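PDB 2YUT: putative short-chain oxidoreductase from Thermus thermophilus, which binds NADP and probably works as an oxidoreductase of the short-chain dehydrogenase/reductase family. Local coordinates for residues G14-A19 with E187-V192; G33-L38 with A46-L51; A59-A64 with A102-H107. All coordinates share one frame; numbering follows the deposited sequence.

Contact 1 of 3, residues G14-A19 with E187-V192; sequences GAFARA and EAARKV
Phe16 and Ala189 mark the point where helix segments 14-19 and 187-192 come together, their CA atoms 5.7 Å apart. The segment axes approach to 8.8 Å and cross at -59°, a fairly close pass, consistent with the alanines Ala15 and Ala189 at the crossing. These two meet methyl to methyl, Ala15 CB to Ala189 CB at 3.8 Å. The same Ala189 CB also sits over the middle of the Phe16 ring, 3.9 Å from its centroid and almost on the ring normal, a clear CH-pi contact. Phe16 has CG anti to its carbonyl carbon (chi1 -84°), which carries the ring across to the other helix. Its far end then runs into Val192, with Phe16 CZ 3.8 Å from Val192 CB and Val192 CG1 lying in the ring plane at the edge. One phenyl group is thus met on a face by alanine and on its rim by valine. No hydrogen bond crosses between the segments. Farther along helix 185-196, Leu193 touches both Phe16 and Ala19. Helix 11-19 begins in the cofactor-binding glycine-rich turn after strand 2-6 of the parallel Rossmann sheet; it meets helix 185-196 here and is flanked by helix 32-42 through Leu38.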
loop_
_atom_site.group_PDB
_atom_site.type_symbol
_atom_site.label_atom_id
_atom_site.label_comp_id
_atom_site.label_asym_id
_atom_site.label_seq_id
_atom_site.Cartn_x
_atom_site.Cartn_y
_atom_site.Cartn_z
ATOM N N GLY A 14 -13.978 18.328 -9.416
ATOM C CA GLY A 14 -14.840 19.355 -9.973
ATOM C C GLY A 14 -14.658 20.687 -9.259
ATOM O O GLY A 14 -14.679 21.740 -9.894
ATOM N N ALA A 15 -14.482 20.640 -7.939
ATOM C CA ALA A 15 -14.288 21.854 -7.147
ATOM C C ALA A 15 -12.968 22.506 -7.532
ATOM O O ALA A 15 -12.889 23.723 -7.664
ATOM C CB ALA A 15 -14.292 21.531 -5.665
ATOM N N PHE A 16 -11.932 21.688 -7.703
ATOM C CA PHE A 16 -10.628 22.201 -8.104
ATOM C C PHE A 16 -10.710 22.806 -9.502
ATOM O O PHE A 16 -10.119 23.852 -9.759
ATOM C CB PHE A 16 -9.580 21.084 -8.103
ATOM C CG PHE A 16 -8.970 20.827 -6.756
ATOM C CD1 PHE A 16 -8.060 21.726 -6.211
ATOM C CD2 PHE A 16 -9.309 19.690 -6.028
ATOM C CE1 PHE A 16 -7.488 21.495 -4.956
ATOM C CE2 PHE A 16 -8.745 19.450 -4.772
ATOM C CZ PHE A 16 -7.832 20.355 -4.238
ATOM N N ALA A 17 -11.444 22.146 -10.397
ATOM C CA ALA A 17 -11.584 22.628 -11.769
ATOM C C ALA A 17 -12.227 24.013 -11.824
ATOM O O ALA A 17 -11.742 24.897 -12.530
ATOM C CB ALA A 17 -12.399 21.640 -12.597
ATOM N N ARG A 18 -13.314 24.200 -11.079
ATOM C CA ARG A 18 -14.001 25.487 -11.065
ATOM C C ARG A 18 -13.168 26.550 -10.359
ATOM O O ARG A 18 -13.208 27.713 -10.735
ATOM C CB ARG A 18 -15.370 25.356 -10.392
ATOM C CG ARG A 18 -16.325 24.471 -11.182
ATOM C CD ARG A 18 -17.718 24.426 -10.586
ATOM N NE ARG A 18 -18.630 23.720 -11.481
ATOM C CZ ARG A 18 -18.873 22.414 -11.435
ATOM N NH1 ARG A 18 -18.279 21.651 -10.526
ATOM N NH2 ARG A 18 -19.696 21.866 -12.319
ATOM N N ALA A 19 -12.400 26.144 -9.349
ATOM C CA ALA A 19 -11.562 27.081 -8.608
ATOM C C ALA A 19 -10.343 27.529 -9.407
ATOM O O ALA A 19 -9.768 28.581 -9.127
ATOM C CB ALA A 19 -11.105 26.451 -7.291
ATOM N N GLU A 187 -15.136 23.701 -0.232
ATOM C CA GLU A 187 -14.385 24.140 0.939
ATOM C C GLU A 187 -13.053 23.385 1.060
ATOM O O GLU A 187 -12.026 23.975 1.394
ATOM C CB GLU A 187 -15.218 23.925 2.210
ATOM C CG GLU A 187 -14.578 24.498 3.462
ATOM C CD GLU A 187 -14.511 26.021 3.451
ATOM O OE1 GLU A 187 -14.761 26.640 2.391
ATOM O OE2 GLU A 187 -14.203 26.602 4.509
ATOM N N ALA A 188 -13.073 22.082 0.796
ATOM C CA ALA A 188 -11.850 21.277 0.879
ATOM C C ALA A 188 -10.834 21.771 -0.151
ATOM O O ALA A 188 -9.652 21.924 0.145
ATOM C CB ALA A 188 -12.170 19.799 0.639
ATOM N N ALA A 189 -11.305 22.027 -1.365
ATOM C CA ALA A 189 -10.431 22.514 -2.423
ATOM C C ALA A 189 -9.871 23.893 -2.062
ATOM O O ALA A 189 -8.697 24.179 -2.314
ATOM C CB ALA A 189 -11.198 22.587 -3.746
ATOM N N ARG A 190 -10.708 24.745 -1.474
ATOM C CA ARG A 190 -10.264 26.088 -1.093
ATOM C C ARG A 190 -9.140 25.994 -0.063
ATOM O O ARG A 190 -8.118 26.668 -0.181
ATOM C CB ARG A 190 -11.426 26.901 -0.510
ATOM C CG ARG A 190 -11.016 28.312 -0.054
ATOM C CD ARG A 190 -12.167 29.073 0.608
ATOM N NE ARG A 190 -12.507 28.559 1.939
ATOM C CZ ARG A 190 -11.742 28.690 3.024
ATOM N NH1 ARG A 190 -10.573 29.320 2.958
ATOM N NH2 ARG A 190 -12.150 28.197 4.185
ATOM N N LYS A 191 -9.329 25.150 0.945
ATOM C CA LYS A 191 -8.319 24.979 1.979
ATOM C C LYS A 191 -7.030 24.398 1.411
ATOM O O LYS A 191 -5.937 24.809 1.797
ATOM C CB LYS A 191 -8.851 24.087 3.104
ATOM C CG LYS A 191 -9.903 24.776 3.970
ATOM C CD LYS A 191 -10.217 23.967 5.217
ATOM C CE LYS A 191 -11.140 24.732 6.150
ATOM N NZ LYS A 191 -11.408 23.968 7.397
ATOM N N VAL A 192 -7.146 23.447 0.486
ATOM C CA VAL A 192 -5.948 22.868 -0.102
ATOM C C VAL A 192 -5.207 23.955 -0.871
ATOM O O VAL A 192 -4.021 24.182 -0.648
ATOM C CB VAL A 192 -6.286 21.700 -1.052
ATOM C CG1 VAL A 192 -5.030 21.243 -1.779
ATOM C CG2 VAL A 192 -6.873 20.547 -0.258
#

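Contact 2 of 3, residues G33-L38 with A46-L51; sequences GALAEL and ALPADL. With NAP (NADP nicotinamide-adenine-dinucleotide phosphate), chain B.
Leu35 pushes its methyl CD2 close against the proline ring, 3.4 Å from Pro48 N. This is the Rossmann fold of the short-chain dehydrogenases, where the chain leaves helix 32-42, forms the short edge strand 45-46 and runs on to the adenine site. With CG anti to the backbone N (chi1 -179°), Leu35 reaches from the helix so that the methyl CD2 meets Pro48, 3.7 Å from Pro48 CD, while the branch carbon CG rests against Ala46 CB at 3.9 Å. That alanine methyl also lies against the helix backbone, with Ala46 CB 4.0 Å from Ala36 CA. No hydrogen bond crosses between the two segments, and the contact lies near the surface, but Leu35 itself is buried, with Leu27 of strand 24-28 and Thr9 of the cofactor loop also against it. Beyond Pro48 the segment turns to NADP. Asp50 OD1 accepts a hydrogen bond from the adenine amino nitrogen N6A (3.0 Å) and another from Ala52 N. Leu51 CB and CG pack obliquely, out of the base plane, against N1A and C2A. The backbone reads the neighbouring ring nitrogen, Leu51 N donating to NADP N1A at 2.9 Å with an N-H...N angle of 142°.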
loop_
_atom_site.group_PDB
_atom_site.type_symbol
_atom_site.label_atom_id
_atom_site.label_comp_id
_atom_site.label_asym_id
_atom_site.label_seq_id
_atom_site.Cartn_x
_atom_site.Cartn_y
_atom_site.Cartn_z
ATOM N N GLY A 33 -18.653 11.838 -20.947
ATOM C CA GLY A 33 -19.727 12.807 -21.061
ATOM C C GLY A 33 -19.630 13.888 -20.000
ATOM O O GLY A 33 -19.579 15.081 -20.313
ATOM N N ALA A 34 -19.592 13.473 -18.737
ATOM C CA ALA A 34 -19.506 14.427 -17.641
ATOM C C ALA A 34 -18.246 15.275 -17.776
ATOM O O ALA A 34 -18.269 16.483 -17.519
ATOM C CB ALA A 34 -19.506 13.689 -16.302
ATOM N N LEU A 35 -17.152 14.637 -18.186
ATOM C CA LEU A 35 -15.878 15.328 -18.351
ATOM C C LEU A 35 -15.945 16.442 -19.396
ATOM O O LEU A 35 -15.505 17.561 -19.142
ATOM C CB LEU A 35 -14.783 14.338 -18.756
ATOM C CG LEU A 35 -13.387 14.948 -18.946
ATOM C CD1 LEU A 35 -12.834 15.382 -17.602
ATOM C CD2 LEU A 35 -12.454 13.929 -19.588
ATOM N N ALA A 36 -16.486 16.125 -20.569
ATOM C CA ALA A 36 -16.585 17.099 -21.655
ATOM C C ALA A 36 -17.412 18.331 -21.297
ATOM O O ALA A 36 -17.063 19.443 -21.692
ATOM C CB ALA A 36 -17.160 16.437 -22.905
ATOM N N GLU A 37 -18.497 18.140 -20.552
ATOM C CA GLU A 37 -19.354 19.259 -20.172
ATOM C C GLU A 37 -18.686 20.173 -19.146
ATOM O O GLU A 37 -18.815 21.401 -19.229
ATOM C CB GLU A 37 -20.698 18.750 -19.626
ATOM C CG GLU A 37 -21.675 19.877 -19.201
ATOM C CD GLU A 37 -21.845 20.969 -20.267
ATOM O OE1 GLU A 37 -22.235 20.641 -21.414
ATOM O OE2 GLU A 37 -21.585 22.165 -19.963
ATOM N N LEU A 38 -17.985 19.582 -18.179
ATOM C CA LEU A 38 -17.290 20.374 -17.167
ATOM C C LEU A 38 -16.172 21.158 -17.850
ATOM O O LEU A 38 -16.007 22.359 -17.620
ATOM C CB LEU A 38 -16.685 19.473 -16.083
ATOM C CG LEU A 38 -15.804 20.175 -15.036
ATOM C CD1 LEU A 38 -16.626 21.207 -14.281
ATOM C CD2 LEU A 38 -15.228 19.150 -14.063
ATOM N N ALA A 46 -10.618 18.565 -22.381
ATOM C CA ALA A 46 -11.069 17.275 -21.855
ATOM C C ALA A 46 -10.289 16.123 -22.478
ATOM O O ALA A 46 -10.303 15.937 -23.695
ATOM C CB ALA A 46 -12.565 17.085 -22.124
ATOM N N LEU A 47 -9.618 15.350 -21.633
ATOM C CA LEU A 47 -8.828 14.210 -22.079
ATOM C C LEU A 47 -9.171 13.008 -21.199
ATOM O O LEU A 47 -8.484 12.727 -20.219
ATOM C CB LEU A 47 -7.329 14.533 -21.971
ATOM C CG LEU A 47 -6.759 15.592 -22.920
ATOM C CD1 LEU A 47 -5.320 15.928 -22.533
ATOM C CD2 LEU A 47 -6.821 15.073 -24.351
ATOM N N PRO A 48 -10.249 12.285 -21.540
ATOM C CA PRO A 48 -10.683 11.111 -20.772
ATOM C C PRO A 48 -9.687 9.957 -20.804
ATOM O O PRO A 48 -8.974 9.772 -21.789
ATOM C CB PRO A 48 -12.013 10.746 -21.426
ATOM C CG PRO A 48 -11.796 11.141 -22.861
ATOM C CD PRO A 48 -11.111 12.489 -22.722
ATOM N N ALA A 49 -9.638 9.186 -19.720
ATOM C CA ALA A 49 -8.727 8.049 -19.647
ATOM C C ALA A 49 -8.907 7.192 -18.399
ATOM O O ALA A 49 -9.490 7.630 -17.406
ATOM C CB ALA A 49 -7.288 8.537 -19.721
ATOM N N ASP A 50 -8.417 5.957 -18.470
ATOM C CA ASP A 50 -8.449 5.039 -17.333
ATOM C C ASP A 50 -6.995 5.051 -16.881
ATOM O O ASP A 50 -6.151 4.397 -17.492
ATOM C CB ASP A 50 -8.835 3.626 -17.774
ATOM C CG ASP A 50 -8.779 2.620 -16.628
ATOM O OD1 ASP A 50 -8.208 2.942 -15.557
ATOM O OD2 ASP A 50 -9.301 1.501 -16.804
ATOM N N LEU A 51 -6.698 5.793 -15.819
ATOM C CA LEU A 51 -5.324 5.915 -15.351
ATOM C C LEU A 51 -4.714 4.660 -14.727
ATOM O O LEU A 51 -3.536 4.655 -14.362
ATOM C CB LEU A 51 -5.216 7.116 -14.396
ATOM C CG LEU A 51 -5.617 8.439 -15.079
ATOM C CD1 LEU A 51 -5.524 9.597 -14.106
ATOM C CD2 LEU A 51 -4.702 8.688 -16.277
HETATM P PA NAP B . -15.144 10.826 -6.147
HETATM O O1A NAP B . -15.762 9.341 -6.183
HETATM O O2A NAP B . -16.180 11.882 -6.100
HETATM O O5B NAP B . -14.219 10.945 -7.456
HETATM C C5B NAP B . -13.265 9.924 -7.759
HETATM C C4B NAP B . -12.533 10.257 -9.059
HETATM O O4B NAP B . -11.575 9.215 -9.312
HETATM C C3B NAP B . -13.513 10.259 -10.236
HETATM O O3B NAP B . -13.203 11.335 -11.125
HETATM C C2B NAP B . -13.214 8.923 -10.913
HETATM O O2B NAP B . -13.468 9.033 -12.315
HETATM C C1B NAP B . -11.700 8.904 -10.707
HETATM N N9A NAP B . -11.159 7.558 -10.999
HETATM C C8A NAP B . -11.429 6.447 -10.318
HETATM N N7A NAP B . -10.797 5.418 -10.878
HETATM C C5A NAP B . -10.118 5.879 -11.924
HETATM C C6A NAP B . -9.308 5.289 -12.887
HETATM N N6A NAP B . -9.069 3.981 -12.857
HETATM N N1A NAP B . -8.776 6.060 -13.846
HETATM C C2A NAP B . -9.011 7.360 -13.884
HETATM N N3A NAP B . -9.777 7.954 -12.987
HETATM C C4A NAP B . -10.344 7.245 -12.002
HETATM O O3 NAP B . -14.146 10.835 -4.881
HETATM P PN NAP B . -13.622 12.191 -4.186
HETATM O O1N NAP B . -14.353 12.399 -2.915
HETATM O O2N NAP B . -13.595 13.291 -5.176
HETATM O O5D NAP B . -12.106 11.822 -3.787
HETATM C C5D NAP B . -11.001 12.390 -4.496
HETATM C C4D NAP B . -9.669 12.011 -3.844
HETATM O O4D NAP B . -9.721 12.478 -2.481
HETATM C C3D NAP B . -9.515 10.490 -3.766
HETATM O O3D NAP B . -8.136 10.115 -3.702
HETATM C C2D NAP B . -10.200 10.190 -2.436
HETATM O O2D NAP B . -9.758 8.944 -1.890
HETATM C C1D NAP B . -9.604 11.334 -1.618
HETATM N N1N NAP B . -10.281 11.534 -0.317
HETATM C C2N NAP B . -11.670 11.712 -0.269
HETATM C C3N NAP B . -12.301 11.895 0.956
HETATM C C7N NAP B . -13.817 12.096 1.012
HETATM O O7N NAP B . -14.420 12.079 2.083
HETATM N N7N NAP B . -14.403 12.275 -0.169
HETATM C C4N NAP B . -11.556 11.900 2.130
HETATM C C5N NAP B . -10.177 11.725 2.087
HETATM C C6N NAP B . -9.535 11.542 0.868
HETATM P P2B NAP B . -14.900 8.663 -12.954
HETATM O O1X NAP B . -16.035 9.180 -11.935
HETATM O O2X NAP B . -15.014 9.581 -14.273
HETATM O O3X NAP B . -15.029 7.220 -13.256
#

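Contact 3 of 3, residues A59-A64 with A102-H107; sequences ALLEEA and AFVLKH
Van der Waals contact between Leu61 and the last turn of helix 89-107 makes up this contact, and much of it is side chain against backbone. Leu61 CB lies 3.3 Å from His107 O, and Leu61 CG is 3.8 Å from Val104 O, so the leucine packs against the carbonyl oxygens of Val104 and His107 near the helix end. A chi1 of -81° keeps CG beside the backbone N of Leu61 and turns CD2 to Val104. Between side chains the touch is lighter: Leu61 CD2 is 4.2 Å from Val104 CG1, and Leu61 CB is 4.1 Å from His107 CB. An alanine at Leu61 would keep the CB contacts but lose CG and both methyls, which would probably leave a gap beside Val104 and less apolar cover between the helices. Helices 54-64 and 89-107 lie on the same side of the parallel Rossmann sheet, and Leu61 and Val104 also pack on strand 67-72, through Leu67 and through Leu70 and His72 respectively. The polar interactions reach beyond the two segments. The His107 ring turns away from Leu61, and its NE2 is hydrogen-bonded to Glu54 OE2 at the start of helix 54-64. One face of that ring is covered by its own neighbour, Lys106 CG, 4.0 Å above the plane. Arg109 meets both segments, forming a salt bridge with Glu62 and a hydrogen bond to His107 O.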
loop_
_atom_site.group_PDB
_atom_site.type_symbol
_atom_site.label_atom_id
_atom_site.label_comp_id
_atom_site.label_asym_id
_atom_site.label_seq_id
_atom_site.Cartn_x
_atom_site.Cartn_y
_atom_site.Cartn_z
ATOM N N ALA A 59 -0.086 8.350 -22.419
ATOM C CA ALA A 59 -0.548 9.165 -23.536
ATOM C C ALA A 59 -1.156 10.484 -23.039
ATOM O O ALA A 59 -1.045 11.507 -23.708
ATOM C CB ALA A 59 -1.570 8.391 -24.362
ATOM N N LEU A 60 -1.805 10.452 -21.875
ATOM C CA LEU A 60 -2.409 11.656 -21.306
ATOM C C LEU A 60 -1.333 12.669 -20.933
ATOM O O LEU A 60 -1.414 13.839 -21.315
ATOM C CB LEU A 60 -3.227 11.320 -20.052
ATOM C CG LEU A 60 -3.635 12.510 -19.169
ATOM C CD1 LEU A 60 -4.575 13.429 -19.947
ATOM C CD2 LEU A 60 -4.305 12.012 -17.881
ATOM N N LEU A 61 -0.327 12.213 -20.188
ATOM C CA LEU A 61 0.760 13.085 -19.750
ATOM C C LEU A 61 1.642 13.613 -20.879
ATOM O O LEU A 61 2.116 14.748 -20.813
ATOM C CB LEU A 61 1.627 12.379 -18.698
ATOM C CG LEU A 61 1.104 12.382 -17.253
ATOM C CD1 LEU A 61 0.850 13.821 -16.807
ATOM C CD2 LEU A 61 -0.177 11.576 -17.149
ATOM N N GLU A 62 1.873 12.807 -21.913
ATOM C CA GLU A 62 2.692 13.273 -23.026
ATOM C C GLU A 62 1.935 14.370 -23.770
ATOM O O GLU A 62 2.528 15.333 -24.262
ATOM C CB GLU A 62 3.035 12.116 -23.972
ATOM C CG GLU A 62 3.776 10.984 -23.272
ATOM C CD GLU A 62 4.412 9.991 -24.226
ATOM O OE1 GLU A 62 3.714 9.502 -25.141
ATOM O OE2 GLU A 62 5.613 9.693 -24.050
ATOM N N GLU A 63 0.616 14.225 -23.835
ATOM C CA GLU A 63 -0.228 15.203 -24.503
ATOM C C GLU A 63 -0.340 16.504 -23.694
ATOM O O GLU A 63 -0.317 17.594 -24.260
ATOM C CB GLU A 63 -1.621 14.618 -24.727
ATOM C CG GLU A 63 -2.589 15.562 -25.413
ATOM C CD GLU A 63 -2.010 16.176 -26.678
ATOM O OE1 GLU A 63 -1.456 15.422 -27.509
ATOM O OE2 GLU A 63 -2.114 17.414 -26.842
ATOM N N ALA A 64 -0.457 16.380 -22.373
ATOM C CA ALA A 64 -0.580 17.542 -21.495
ATOM C C ALA A 64 0.636 18.472 -21.549
ATOM O O ALA A 64 0.493 19.693 -21.478
ATOM C CB ALA A 64 -0.819 17.083 -20.057
ATOM N N ALA A 102 0.960 6.293 -9.460
ATOM C CA ALA A 102 2.288 5.862 -9.883
ATOM C C ALA A 102 2.473 6.042 -11.394
ATOM O O ALA A 102 3.502 6.543 -11.838
ATOM C CB ALA A 102 2.518 4.393 -9.484
ATOM N N PHE A 103 1.483 5.639 -12.186
ATOM C CA PHE A 103 1.603 5.796 -13.635
ATOM C C PHE A 103 1.625 7.279 -14.024
ATOM O O PHE A 103 2.407 7.694 -14.877
ATOM C CB PHE A 103 0.460 5.073 -14.364
ATOM C CG PHE A 103 0.470 3.574 -14.186
ATOM C CD1 PHE A 103 1.652 2.899 -13.884
ATOM C CD2 PHE A 103 -0.700 2.836 -14.341
ATOM C CE1 PHE A 103 1.666 1.510 -13.738
ATOM C CE2 PHE A 103 -0.697 1.446 -14.198
ATOM C CZ PHE A 103 0.490 0.783 -13.895
ATOM N N VAL A 104 0.775 8.077 -13.392
ATOM C CA VAL A 104 0.734 9.506 -13.684
ATOM C C VAL A 104 2.065 10.174 -13.322
ATOM O O VAL A 104 2.634 10.911 -14.122
ATOM C CB VAL A 104 -0.412 10.205 -12.904
ATOM C CG1 VAL A 104 -0.209 11.718 -12.910
ATOM C CG2 VAL A 104 -1.754 9.858 -13.543
ATOM N N LEU A 105 2.558 9.895 -12.118
ATOM C CA LEU A 105 3.802 10.482 -11.642
ATOM C C LEU A 105 5.017 10.076 -12.473
ATOM O O LEU A 105 5.963 10.847 -12.625
ATOM C CB LEU A 105 4.027 10.102 -10.175
ATOM C CG LEU A 105 5.224 10.751 -9.478
ATOM C CD1 LEU A 105 5.111 12.273 -9.575
ATOM C CD2 LEU A 105 5.275 10.306 -8.024
ATOM N N LYS A 106 4.992 8.866 -13.013
ATOM C CA LYS A 106 6.106 8.387 -13.812
ATOM C C LYS A 106 6.217 9.064 -15.174
ATOM O O LYS A 106 7.314 9.380 -15.624
ATOM C CB LYS A 106 5.990 6.875 -14.028
ATOM C CG LYS A 106 7.046 6.305 -14.979
ATOM C CD LYS A 106 6.852 4.805 -15.203
ATOM C CE LYS A 106 7.920 4.238 -16.131
ATOM N NZ LYS A 106 7.668 2.808 -16.460
ATOM N N HIS A 107 5.080 9.281 -15.828
ATOM C CA HIS A 107 5.071 9.877 -17.160
ATOM C C HIS A 107 4.815 11.379 -17.244
ATOM O O HIS A 107 4.904 11.968 -18.319
ATOM C CB HIS A 107 4.047 9.137 -18.016
ATOM C CG HIS A 107 4.329 7.674 -18.140
ATOM N ND1 HIS A 107 5.327 7.176 -18.948
ATOM C CD2 HIS A 107 3.774 6.603 -17.524
ATOM C CE1 HIS A 107 5.375 5.861 -18.826
ATOM N NE2 HIS A 107 4.444 5.489 -17.967
#

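Starting from the N terminus, helix 11-19 supplies the first half of contact 1, which waits until helix 185-196 to close a loop of 167 residues, joining the first helix of the chain to the last. Contacts 2 and 3 both nest inside that loop, in series and without crossing: 33-38 closes on 46-51 after only seven residues, tying helix 32-42 to the adenine-side loop after strand 45-46; then 59-64 closes on 102-107, joining two helices on one face of the sheet. Contact 2 meets contact 3 where Leu47 and Leu51 pack against Leu60, and Leu51 against Val104. Contacts 1 and 3 lie on opposite sides of the chain's centre, with contact 2 touching both.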